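Local atomic coordinates of molybdenum cofactor biosynthesis protein (Pyrococcus furiosus, PDB entry 1XI8), a protein that probably acts as a molybdopterin molybdotransferase of the MoeA family, inserting molybdenum into molybdopterin during molybdenum cofactor biosynthesis. Residues A[258-263]-A[323-328]. Numbering follows the deposited sequence.
Sequences CDLVLI and AKLVGA
Leu325 reaches from the last turn of helix 307-326 and meets Leu260, the first residue of strand 260-263, and Asp259 just before it. The tighter part is methyl against methyl. CD1 of Leu325 lies 4.0 Å from CD2 of Leu260, and the two side chains run at a slant to each other. Leu325 sends this methyl out on an extended arm, with CD1 anti to CA (chi2 -175°). On the strand side the CD2 branch of Leu260 does the touching. Both leucines are buried, and Leu260 also packs on Phe301 of strand 300-302.

The looser part lies at Asp259, which is partly exposed. The same CD1 of Leu325 comes no closer than 4.4 Å to CB of Asp259. This is the aliphatic base of the side chain. The carboxylate looks elsewhere: OD1 accepts a hydrogen bond from the backbone N of Lys191, at the head of the neighbouring strand 191-196. The backbone O of Asp259 is hydrogen-bonded to NH1 of Arg299.

The contact is small, burying 95 Å² in all, and the nearest CA atoms, those of Asp259 and Leu325, stay 8.7 Å apart. It joins the C-terminal end of a helix to the entry of an inner, parallel strand in the mixed sheet of the probable molybdopterin-binding domain. The helix ends just after Leu325, at Val326. Helix and strand therefore meet here through apolar side-chain packing, while OD1 and the backbone O of Asp259 are hydrogen-bonded to Lys191 and Arg299, not to the helix.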
ATOM      1  N   CYS A 258     -18.195  -8.604  17.450  1.00 55.00           N
ATOM      2  CA  CYS A 258     -17.486  -7.622  16.624  1.00 55.00           C
ATOM      3  C   CYS A 258     -17.708  -6.180  17.016  1.00 55.00           C
ATOM      4  O   CYS A 258     -18.697  -5.837  17.651  1.00 55.00           O
ATOM      5  CB  CYS A 258     -17.872  -7.779  15.150  1.00 55.00           C
ATOM      6  SG  CYS A 258     -17.543  -9.403  14.464  1.00 55.00           S
ATOM      7  N   ASP A 259     -16.767  -5.343  16.608  1.00 55.00           N
ATOM      8  CA  ASP A 259     -16.830  -3.917  16.825  1.00 55.00           C
ATOM      9  C   ASP A 259     -17.587  -3.252  15.671  1.00 55.00           C
ATOM     10  O   ASP A 259     -17.995  -2.097  15.755  1.00 55.00           O
ATOM     11  CB  ASP A 259     -15.412  -3.358  16.909  1.00 55.00           C
ATOM     12  CG  ASP A 259     -14.541  -4.111  17.905  1.00 55.00           C
ATOM     13  OD1 ASP A 259     -13.783  -5.015  17.474  1.00 55.00           O
ATOM     14  OD2 ASP A 259     -14.625  -3.801  19.120  1.00 55.00           O
ATOM     15  N   LEU A 260     -17.780  -3.993  14.591  1.00 55.00           N
ATOM     16  CA  LEU A 260     -18.398  -3.446  13.404  1.00 55.00           C
ATOM     17  C   LEU A 260     -18.928  -4.608  12.573  1.00 55.00           C
ATOM     18  O   LEU A 260     -18.266  -5.635  12.454  1.00 55.00           O
ATOM     19  CB  LEU A 260     -17.353  -2.651  12.632  1.00 55.00           C
ATOM     20  CG  LEU A 260     -17.711  -1.476  11.737  1.00 55.00           C
ATOM     21  CD1 LEU A 260     -18.671  -0.531  12.408  1.00 55.00           C
ATOM     22  CD2 LEU A 260     -16.423  -0.751  11.378  1.00 55.00           C
ATOM     23  N   VAL A 261     -20.126  -4.454  12.012  1.00 55.00           N
ATOM     24  CA  VAL A 261     -20.737  -5.510  11.230  1.00 55.00           C
ATOM     25  C   VAL A 261     -21.160  -5.015   9.852  1.00 55.00           C
ATOM     26  O   VAL A 261     -21.771  -3.958   9.727  1.00 55.00           O
ATOM     27  CB  VAL A 261     -21.963  -6.107  11.945  1.00 55.00           C
ATOM     28  CG1 VAL A 261     -22.570  -7.214  11.107  1.00 55.00           C
ATOM     29  CG2 VAL A 261     -21.572  -6.632  13.306  1.00 55.00           C
ATOM     30  N   LEU A 262     -20.826  -5.793   8.826  1.00 55.00           N
ATOM     31  CA  LEU A 262     -21.238  -5.507   7.464  1.00 55.00           C
ATOM     32  C   LEU A 262     -22.176  -6.594   6.981  1.00 55.00           C
ATOM     33  O   LEU A 262     -21.813  -7.767   6.928  1.00 55.00           O
ATOM     34  CB  LEU A 262     -20.027  -5.446   6.538  1.00 55.00           C
ATOM     35  CG  LEU A 262     -18.872  -4.543   6.950  1.00 55.00           C
ATOM     36  CD1 LEU A 262     -17.736  -4.666   5.969  1.00 55.00           C
ATOM     37  CD2 LEU A 262     -19.333  -3.127   7.021  1.00 55.00           C
ATOM     38  N   ILE A 263     -23.393  -6.204   6.635  1.00 55.00           N
ATOM     39  CA  ILE A 263     -24.349  -7.129   6.030  1.00 55.00           C
ATOM     40  C   ILE A 263     -24.645  -6.680   4.605  1.00 55.00           C
ATOM     41  O   ILE A 263     -25.116  -5.576   4.379  1.00 55.00           O
ATOM     42  CB  ILE A 263     -25.655  -7.235   6.856  1.00 55.00           C
ATOM     43  CG1 ILE A 263     -26.650  -8.179   6.180  1.00 55.00           C
ATOM     44  CG2 ILE A 263     -26.283  -5.860   7.087  1.00 55.00           C
ATOM     45  CD1 ILE A 263     -27.853  -8.524   7.042  1.00 55.00           C
ATOM     46  N   ALA A 323     -10.698   3.463  10.317  1.00 55.00           N
ATOM     47  CA  ALA A 323      -9.616   4.371  10.676  1.00 55.00           C
ATOM     48  C   ALA A 323      -9.912   5.104  11.972  1.00 55.00           C
ATOM     49  O   ALA A 323      -9.041   5.226  12.828  1.00 55.00           O
ATOM     50  CB  ALA A 323      -9.373   5.365   9.567  1.00 55.00           C
ATOM     51  N   LYS A 324     -11.143   5.592  12.100  1.00 55.00           N
ATOM     52  CA  LYS A 324     -11.604   6.248  13.324  1.00 55.00           C
ATOM     53  C   LYS A 324     -11.473   5.314  14.526  1.00 55.00           C
ATOM     54  O   LYS A 324     -11.013   5.734  15.589  1.00 55.00           O
ATOM     55  CB  LYS A 324     -13.054   6.731  13.185  1.00 55.00           C
ATOM     56  N   LEU A 325     -11.869   4.051  14.345  1.00 55.00           N
ATOM     57  CA  LEU A 325     -11.784   3.042  15.402  1.00 55.00           C
ATOM     58  C   LEU A 325     -10.373   2.752  15.895  1.00 55.00           C
ATOM     59  O   LEU A 325     -10.152   2.639  17.097  1.00 55.00           O
ATOM     60  CB  LEU A 325     -12.416   1.728  14.948  1.00 55.00           C
ATOM     61  CG  LEU A 325     -13.930   1.647  15.032  1.00 55.00           C
ATOM     62  CD1 LEU A 325     -14.366   0.254  14.676  1.00 55.00           C
ATOM     63  CD2 LEU A 325     -14.393   2.028  16.427  1.00 55.00           C
ATOM     64  N   VAL A 326      -9.428   2.606  14.972  1.00 55.00           N
ATOM     65  CA  VAL A 326      -8.050   2.320  15.347  1.00 55.00           C
ATOM     66  C   VAL A 326      -7.237   3.591  15.557  1.00 55.00           C
ATOM     67  O   VAL A 326      -6.131   3.539  16.086  1.00 55.00           O
ATOM     68  CB  VAL A 326      -7.334   1.419  14.320  1.00 55.00           C
ATOM     69  CG1 VAL A 326      -7.994   0.080  14.268  1.00 55.00           C
ATOM     70  CG2 VAL A 326      -7.304   2.074  12.927  1.00 55.00           C
ATOM     71  N   GLY A 327      -7.793   4.726  15.148  1.00 55.00           N
ATOM     72  CA  GLY A 327      -7.096   6.007  15.253  1.00 55.00           C
ATOM     73  C   GLY A 327      -5.934   6.139  14.279  1.00 55.00           C
ATOM     74  O   GLY A 327      -4.897   6.701  14.621  1.00 55.00           O
ATOM     75  N   ALA A 328      -6.107   5.627  13.063  1.00 55.00           N
ATOM     76  CA  ALA A 328      -5.056   5.677  12.053  1.00 55.00           C
ATOM     77  C   ALA A 328      -4.912   7.043  11.395  1.00 55.00           C
ATOM     78  O   ALA A 328      -5.905   7.673  11.027  1.00 55.00           O
ATOM     79  CB  ALA A 328      -5.275   4.604  10.992  1.00 55.00           C
TER